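Local coordinates for maleate cis-trans isomerase (Pseudomonas putida, PDB 4FQ5), which probably catalyses the cis-trans isomerisation of maleate to fumarate, working as a homodimer, at residues G31-S36 and M99-L104; H63-R68 and A88-D93. The protein carries 1 engineered substitution. One frame throughout, in Å; residues are numbered along the deposited sequence.

Contact 1 of 2, residues G31-S36 and M99-L104; sequences GQIVPS and MGYACL. With MAE (maleic acid), chain C.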
ATOM      1  N   GLY A  31      -6.399 -19.066   4.303  1.00 24.25           N
ATOM      2  CA  GLY A  31      -6.402 -19.683   5.631  1.00 23.51           C
ATOM      3  C   GLY A  31      -5.037 -20.256   5.936  1.00 23.59           C
ATOM      4  O   GLY A  31      -4.404 -20.846   5.062  1.00 23.29           O
ATOM      5  N   GLN A  32      -4.573 -20.069   7.172  1.00 23.36           N
ATOM      6  CA  GLN A  32      -3.268 -20.584   7.576  1.00 23.77           C
ATOM      7  C   GLN A  32      -3.343 -21.393   8.868  1.00 23.18           C
ATOM      8  O   GLN A  32      -3.781 -20.888   9.899  1.00 22.65           O
ATOM      9  CB  GLN A  32      -2.239 -19.449   7.699  1.00 24.24           C
ATOM     10  CG  GLN A  32      -2.104 -18.620   6.425  1.00 25.71           C
ATOM     11  CD  GLN A  32      -0.768 -17.915   6.312  1.00 27.41           C
ATOM     12  OE1 GLN A  32      -0.575 -16.818   6.854  1.00 27.63           O
ATOM     13  NE2 GLN A  32       0.158 -18.529   5.579  1.00 27.56           N
ATOM     14  N   ILE A  33      -2.921 -22.655   8.800  1.00 22.95           N
ATOM     15  CA  ILE A  33      -2.783 -23.482  10.007  1.00 23.04           C
ATOM     16  C   ILE A  33      -1.352 -23.320  10.520  1.00 22.54           C
ATOM     17  O   ILE A  33      -0.413 -23.820   9.907  1.00 22.77           O
ATOM     18  CB  ILE A  33      -3.089 -24.978   9.726  1.00 23.43           C
ATOM     19  CG1 ILE A  33      -4.503 -25.144   9.150  1.00 24.15           C
ATOM     20  CG2 ILE A  33      -2.903 -25.813  10.993  1.00 23.61           C
ATOM     21  CD1 ILE A  33      -4.786 -26.524   8.580  1.00 24.67           C
ATOM     22  N   VAL A  34      -1.191 -22.617  11.640  1.00 22.95           N
ATOM     23  CA  VAL A  34       0.146 -22.253  12.124  1.00 23.04           C
ATOM     24  C   VAL A  34       0.422 -22.797  13.524  1.00 23.48           C
ATOM     25  O   VAL A  34      -0.495 -22.865  14.348  1.00 23.69           O
ATOM     26  CB  VAL A  34       0.395 -20.713  12.098  1.00 23.41           C
ATOM     27  CG1 VAL A  34       0.199 -20.149  10.696  1.00 23.43           C
ATOM     28  CG2 VAL A  34      -0.508 -19.977  13.080  1.00 23.82           C
ATOM     29  N   PRO A  35       1.689 -23.181  13.798  1.00 23.50           N
ATOM     30  CA  PRO A  35       2.086 -23.447  15.179  1.00 23.65           C
ATOM     31  C   PRO A  35       1.758 -22.236  16.042  1.00 23.87           C
ATOM     32  O   PRO A  35       1.886 -21.101  15.578  1.00 24.04           O
ATOM     33  CB  PRO A  35       3.605 -23.633  15.078  1.00 23.70           C
ATOM     34  CG  PRO A  35       3.820 -24.144  13.696  1.00 23.12           C
ATOM     35  CD  PRO A  35       2.795 -23.433  12.850  1.00 23.15           C
ATOM     36  N   SER A  36       1.323 -22.461  17.278  1.00 24.69           N
ATOM     37  CA  SER A  36       0.879 -21.352  18.130  1.00 24.74           C
ATOM     38  C   SER A  36       1.966 -20.276  18.326  1.00 25.26           C
ATOM     39  O   SER A  36       1.667 -19.075  18.359  1.00 24.65           O
ATOM     40  CB  SER A  36       0.396 -21.875  19.481  1.00 25.74           C
ATOM     41  OG  SER A  36       1.459 -22.484  20.198  1.00 26.38           O
ATOM     42  N   MET A  99      -6.101 -23.149   1.949  1.00 25.60           N
ATOM     43  CA  MET A  99      -5.664 -23.432   3.301  1.00 26.34           C
ATOM     44  C   MET A  99      -4.253 -23.997   3.275  1.00 26.67           C
ATOM     45  O   MET A  99      -3.990 -25.001   2.607  1.00 27.10           O
ATOM     46  CB  MET A  99      -6.628 -24.423   3.959  1.00 26.91           C
ATOM     47  CG  MET A  99      -6.496 -24.487   5.470  1.00 26.69           C
ATOM     48  SD  MET A  99      -7.661 -25.657   6.189  1.00 28.03           S
ATOM     49  CE  MET A  99      -9.209 -25.008   5.555  1.00 26.78           C
ATOM     50  N   GLY A 100      -3.350 -23.343   4.001  1.00 26.80           N
ATOM     51  CA  GLY A 100      -1.962 -23.775   4.079  1.00 27.23           C
ATOM     52  C   GLY A 100      -1.596 -24.277   5.460  1.00 27.71           C
ATOM     53  O   GLY A 100      -1.790 -23.582   6.453  1.00 27.50           O
ATOM     54  N   TYR A 101      -1.076 -25.500   5.515  1.00 28.57           N
ATOM     55  CA  TYR A 101      -0.508 -26.064   6.736  1.00 28.61           C
ATOM     56  C   TYR A 101       0.937 -25.591   6.768  1.00 28.19           C
ATOM     57  O   TYR A 101       1.748 -25.994   5.930  1.00 28.48           O
ATOM     58  CB  TYR A 101      -0.597 -27.592   6.680  1.00 29.11           C
ATOM     59  CG  TYR A 101      -0.128 -28.360   7.901  1.00 29.43           C
ATOM     60  CD1 TYR A 101      -1.030 -29.105   8.657  1.00 30.49           C
ATOM     61  CD2 TYR A 101       1.222 -28.388   8.274  1.00 30.06           C
ATOM     62  CE1 TYR A 101      -0.613 -29.841   9.764  1.00 30.85           C
ATOM     63  CE2 TYR A 101       1.648 -29.111   9.384  1.00 30.42           C
ATOM     64  CZ  TYR A 101       0.725 -29.843  10.122  1.00 30.78           C
ATOM     65  OH  TYR A 101       1.130 -30.576  11.219  1.00 31.86           O
ATOM     66  N   ALA A 102       1.251 -24.734   7.736  1.00 28.87           N
ATOM     67  CA  ALA A 102       2.519 -23.993   7.749  1.00 29.78           C
ATOM     68  C   ALA A 102       3.793 -24.785   8.102  1.00 30.56           C
ATOM     69  O   ALA A 102       4.849 -24.531   7.527  1.00 31.43           O
ATOM     70  CB  ALA A 102       2.399 -22.767   8.640  1.00 29.37           C
ATOM     71  N   CYS A 103       3.738 -25.746   9.007  1.00 30.37           N
ATOM     72  CA  CYS A 103       4.980 -26.338   9.503  1.00 29.79           C
ATOM     73  C   CYS A 103       5.523 -27.526   8.696  1.00 29.34           C
ATOM     74  O   CYS A 103       5.029 -28.633   8.741  1.00 29.18           O
ATOM     75  CB  CYS A 103       4.826 -26.708  10.970  1.00 30.58           C
ATOM     76  SG  CYS A 103       6.291 -27.316  11.802  1.00 31.88           S
ATOM     77  N   LEU A 104       6.588 -27.245   7.983  1.00 28.01           N
ATOM     78  CA  LEU A 104       7.285 -28.193   7.110  1.00 28.56           C
ATOM     79  C   LEU A 104       7.760 -29.441   7.854  1.00 28.35           C
ATOM     80  O   LEU A 104       7.512 -30.556   7.413  1.00 27.56           O
ATOM     81  CB  LEU A 104       8.480 -27.482   6.456  1.00 28.62           C
ATOM     82  CG  LEU A 104       9.631 -28.039   5.591  1.00 29.86           C
ATOM     83  CD1 LEU A 104      10.295 -29.320   6.089  1.00 30.26           C
ATOM     84  CD2 LEU A 104       9.281 -28.141   4.118  1.00 29.95           C
TER
HETATM   85  C1  MAE C 301       7.826 -23.549  12.422  1.00 36.17           C
HETATM   86  O1  MAE C 301       7.287 -22.694  13.143  1.00 33.92           O
HETATM   87  O2  MAE C 301       8.834 -23.333  11.734  1.00 35.49           O
HETATM   88  C2  MAE C 301       7.244 -24.900  12.415  1.00 35.69           C
HETATM   89  C3  MAE C 301       7.496 -25.821  11.503  1.00 35.20           C
HETATM   90  C4  MAE C 301       8.381 -25.639  10.331  1.00 35.48           C
HETATM   91  O3  MAE C 301       9.425 -26.282  10.288  1.00 35.42           O
HETATM   92  O4  MAE C 301       8.067 -24.895   9.394  1.00 35.24           O
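Ile33 and Met99, on neighbouring parallel strands, meet where the far methyl of the isoleucine rests against the thioether: Ile33 CD1 lies 3.8 Å from Met99 SD. The two side chains cross at a slant. Met99 CG, anti to the backbone N (chi1 -164°), passes beside the place where a Gly31 side chain would stand, and the extended chi2 carries SD on to Ile33 CD1. Further along the same face, Ile33 CG2 approaches Tyr101 CD1 at 4.4 Å, a looser, oblique touch on the ring. The bumps of this face bear on helix 84-92, where Leu91 receives both Ile33 and Met99. On the reverse face Gly100 supplies the hollow, and Gln32 rises beside it toward helix 41-52.

Strands 27-35 and 98-101 are the central pair of a four-stranded parallel sheet of order 2-1-3-4, one of two such sheets in this maleate isomerase fold. Gly100 is held by both its N and its O, the N donating to Gly31 O and the O accepting from Ile33 N (2.8 Å). One more rung, from Ala102 N to Ile33 O (2.9 Å), continues the ladder just past the strand end.

There the packing passes from strand to pocket. Ala102 CB sits 4.0 Å from Val34 CG1, a small bump touching that methyl and, more loosely, Pro35 CD, while Pro35 CG fits against Cys103 CB. Cys103 turns SG anti to its own N (chi1 -175°), and the sulfur is bonded covalently to C3 of the bound maleic acid at 1.9 Å, consistent with its predicted role as nucleophile. Pro35 CG forms part of the wall beside the ligand's C2 (3.7 Å), and Leu104 N, at the start of helix 104-108, gives a weak hydrogen bond to O4.

Contact 2 of 2, residues H63-R68 and A88-D93; sequences HSSRMR and ALELSD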
ATOM      1  N   HIS A  63      -6.569 -15.433   7.553  1.00 22.01           N
ATOM      2  CA  HIS A  63      -7.353 -16.087   8.603  1.00 22.51           C
ATOM      3  C   HIS A  63      -6.598 -17.268   9.132  1.00 22.90           C
ATOM      4  O   HIS A  63      -6.272 -18.190   8.383  1.00 22.84           O
ATOM      5  CB  HIS A  63      -8.708 -16.508   8.029  1.00 22.47           C
ATOM      6  CG  HIS A  63      -9.408 -15.388   7.302  1.00 22.89           C
ATOM      7  ND1 HIS A  63     -10.219 -14.522   7.929  1.00 23.21           N
ATOM      8  CD2 HIS A  63      -9.324 -14.962   5.974  1.00 23.39           C
ATOM      9  CE1 HIS A  63     -10.660 -13.601   7.047  1.00 23.88           C
ATOM     10  NE2 HIS A  63     -10.107 -13.870   5.850  1.00 24.04           N
ATOM     11  N   SER A  64      -6.300 -17.244  10.429  1.00 22.81           N
ATOM     12  CA  SER A  64      -5.461 -18.274  11.037  1.00 23.79           C
ATOM     13  C   SER A  64      -6.169 -19.158  12.051  1.00 23.86           C
ATOM     14  O   SER A  64      -7.119 -18.737  12.718  1.00 23.61           O
ATOM     15  CB  SER A  64      -4.239 -17.642  11.716  1.00 23.53           C
ATOM     16  OG  SER A  64      -3.403 -17.021  10.760  1.00 25.13           O
ATOM     17  N   SER A  65      -5.669 -20.385  12.157  1.00 24.44           N
ATOM     18  CA  SER A  65      -5.991 -21.277  13.259  1.00 25.45           C
ATOM     19  C   SER A  65      -4.673 -21.822  13.806  1.00 25.37           C
ATOM     20  O   SER A  65      -3.732 -22.065  13.045  1.00 25.90           O
ATOM     21  CB  SER A  65      -6.905 -22.409  12.788  1.00 26.48           C
ATOM     22  OG  SER A  65      -7.033 -23.398  13.797  1.00 29.37           O
ATOM     23  N   ARG A  66      -4.613 -22.005  15.122  1.00 24.78           N
ATOM     24  CA  ARG A  66      -3.383 -22.386  15.802  1.00 25.10           C
ATOM     25  C   ARG A  66      -3.421 -23.796  16.382  1.00 26.04           C
ATOM     26  O   ARG A  66      -4.443 -24.242  16.906  1.00 25.59           O
ATOM     27  CB  ARG A  66      -3.041 -21.370  16.906  1.00 25.06           C
ATOM     28  CG  ARG A  66      -2.445 -20.086  16.357  1.00 24.68           C
ATOM     29  CD  ARG A  66      -2.112 -19.050  17.426  1.00 25.21           C
ATOM     30  NE  ARG A  66      -0.848 -18.405  17.079  1.00 24.86           N
ATOM     31  CZ  ARG A  66      -0.661 -17.628  16.013  1.00 25.06           C
ATOM     32  NH1 ARG A  66      -1.669 -17.345  15.182  1.00 24.29           N
ATOM     33  NH2 ARG A  66       0.543 -17.125  15.779  1.00 25.25           N
ATOM     34  N   MET A  67      -2.286 -24.477  16.255  1.00 27.14           N
ATOM     35  CA  MET A  67      -2.029 -25.779  16.863  1.00 28.33           C
ATOM     36  C   MET A  67      -0.802 -25.616  17.764  1.00 29.23           C
ATOM     37  O   MET A  67       0.259 -25.197  17.305  1.00 29.96           O
ATOM     38  CB  MET A  67      -1.792 -26.837  15.777  1.00 28.32           C
ATOM     39  CG  MET A  67      -0.922 -26.373  14.609  1.00 28.41           C
ATOM     40  SD  MET A  67      -0.694 -27.637  13.349  1.00 29.15           S
ATOM     41  CE  MET A  67       0.654 -26.959  12.410  1.00 30.38           C
ATOM     42  N   ARG A  68      -0.956 -25.916  19.047  1.00 30.29           N
ATOM     43  CA  ARG A  68       0.066 -25.569  20.035  1.00 31.84           C
ATOM     44  C   ARG A  68       1.407 -26.262  19.845  1.00 31.66           C
ATOM     45  O   ARG A  68       1.474 -27.482  19.713  1.00 31.16           O
ATOM     46  CB  ARG A  68      -0.430 -25.800  21.457  1.00 33.80           C
ATOM     47  CG  ARG A  68      -1.184 -24.616  22.035  1.00 35.18           C
ATOM     48  CD  ARG A  68      -1.192 -24.678  23.550  1.00 36.71           C
ATOM     49  NE  ARG A  68      -0.194 -23.794  24.146  1.00 37.10           N
ATOM     50  CZ  ARG A  68       0.246 -23.889  25.396  1.00 37.50           C
ATOM     51  NH1 ARG A  68      -0.208 -24.845  26.198  1.00 38.23           N
ATOM     52  NH2 ARG A  68       1.140 -23.026  25.845  1.00 37.31           N
ATOM     53  N   ALA A  88      -8.392 -27.341  10.530  1.00 26.33           N
ATOM     54  CA  ALA A  88      -9.074 -27.327   9.231  1.00 26.60           C
ATOM     55  C   ALA A  88     -10.588 -27.117   9.358  1.00 27.12           C
ATOM     56  O   ALA A  88     -11.192 -26.448   8.517  1.00 26.86           O
ATOM     57  CB  ALA A  88      -8.770 -28.592   8.439  1.00 26.55           C
ATOM     58  N   LEU A  89     -11.194 -27.698  10.398  1.00 27.66           N
ATOM     59  CA  LEU A  89     -12.597 -27.423  10.723  1.00 28.23           C
ATOM     60  C   LEU A  89     -12.788 -25.947  11.061  1.00 28.00           C
ATOM     61  O   LEU A  89     -13.727 -25.314  10.586  1.00 29.08           O
ATOM     62  CB  LEU A  89     -13.089 -28.290  11.894  1.00 28.70           C
ATOM     63  CG  LEU A  89     -13.415 -29.762  11.604  1.00 29.53           C
ATOM     64  CD1 LEU A  89     -13.453 -30.586  12.887  1.00 29.90           C
ATOM     65  CD2 LEU A  89     -14.724 -29.899  10.833  1.00 30.07           C
ATOM     66  N   GLU A  90     -11.888 -25.406  11.878  1.00 27.84           N
ATOM     67  CA  GLU A  90     -11.950 -23.999  12.271  1.00 28.11           C
ATOM     68  C   GLU A  90     -11.904 -23.055  11.068  1.00 27.47           C
ATOM     69  O   GLU A  90     -12.696 -22.114  10.976  1.00 27.86           O
ATOM     70  CB  GLU A  90     -10.853 -23.660  13.296  1.00 27.92           C
ATOM     71  CG  GLU A  90     -11.157 -24.206  14.687  1.00 29.50           C
ATOM     72  CD  GLU A  90     -10.030 -24.031  15.695  1.00 30.36           C
ATOM     73  OE1 GLU A  90      -8.999 -23.401  15.373  1.00 30.29           O
ATOM     74  OE2 GLU A  90     -10.183 -24.531  16.831  1.00 30.60           O
ATOM     75  N   LEU A  91     -11.004 -23.333  10.132  1.00 26.69           N
ATOM     76  CA  LEU A  91     -10.817 -22.450   8.985  1.00 26.16           C
ATOM     77  C   LEU A  91     -11.863 -22.655   7.894  1.00 26.44           C
ATOM     78  O   LEU A  91     -12.232 -21.694   7.213  1.00 26.99           O
ATOM     79  CB  LEU A  91      -9.386 -22.555   8.434  1.00 25.18           C
ATOM     80  CG  LEU A  91      -8.301 -21.970   9.358  1.00 24.81           C
ATOM     81  CD1 LEU A  91      -6.910 -22.307   8.845  1.00 24.65           C
ATOM     82  CD2 LEU A  91      -8.466 -20.462   9.528  1.00 24.47           C
ATOM     83  N   SER A  92     -12.355 -23.884   7.729  1.00 25.73           N
ATOM     84  CA  SER A  92     -13.429 -24.118   6.757  1.00 25.88           C
ATOM     85  C   SER A  92     -14.792 -23.588   7.236  1.00 26.31           C
ATOM     86  O   SER A  92     -15.674 -23.346   6.417  1.00 27.15           O
ATOM     87  CB  SER A  92     -13.503 -25.581   6.279  1.00 25.72           C
ATOM     88  OG  SER A  92     -13.611 -26.493   7.352  1.00 25.80           O
ATOM     89  N   ASP A  93     -14.948 -23.379   8.546  1.00 26.29           N
ATOM     90  CA  ASP A  93     -16.102 -22.637   9.078  1.00 27.04           C
ATOM     91  C   ASP A  93     -16.182 -21.226   8.482  1.00 27.59           C
ATOM     92  O   ASP A  93     -17.261 -20.633   8.420  1.00 28.85           O
ATOM     93  CB  ASP A  93     -16.028 -22.516  10.605  1.00 26.93           C
ATOM     94  CG  ASP A  93     -16.473 -23.788  11.343  1.00 27.92           C
ATOM     95  OD1 ASP A  93     -16.847 -24.795  10.712  1.00 27.90           O
ATOM     96  OD2 ASP A  93     -16.440 -23.767  12.591  1.00 28.43           O
TER
HETATM   97  O   HOH W   1      -7.118 -21.629  16.740  1.00 19.89           O
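Ser65 faces two helix side chains at once, its hydroxyl turned to Glu90 and its CB to Leu91. With OG anti to the backbone N (chi1 170°), the serine donates a short hydrogen bond of 2.5 Å from OG to Glu90 OE1, arriving on the anti side of the carboxylate and 32° out of its plane. Glu90 reaches out almost fully extended beyond CG to take it. The same oxygen accepts from a water that in turn receives Arg66 N, so OE1 has two donors, while OE2 is paired with Arg86 one helical turn back. Helix 84-92 here runs nearly antiparallel to strand 59-67, at 164°, packing on the strand at the edge of the parallel α/β sheet within this chain. Leu91 points its branch at that strand: CG, 3.7 Å from Ser65 CB, and CD1 bear on the serine, and CD2 lies over the backbone at His63 and Ser64, 3.4 Å from His63 O. Were Glu90 cut back to alanine, the Ser65 hydroxyl would probably lose its acceptor, the bridging water be less firmly held and Arg86 be left without its carboxylate mate. Arg66 of the second subunit also packs against Glu90.

In the fold
Contact 1 lies within the sheet, and contact 2 joins that sheet to its helix layer; their centres are about 8 Å apart. Strand 27-35 pairs with 98-101 in contact 1 and, on its other edge, with 59-67, the strand that contact 2 packs against helix 84-92; a probable hydrogen bond from Gln32 N to His63 O (2.8 Å) fastens it there. Another, Arg66 NE to Ser36 O (2.9 Å), ties the two strand ends. Contact 1 ends in the maleic acid pocket, whereas the Ser64 side chain of contact 2 is about 12 Å from the ligand. Contact 2 meets the second subunit more widely: its Asp93 binds Arg68 and Ser36 of that subunit, Ser36 being contact 1's link across.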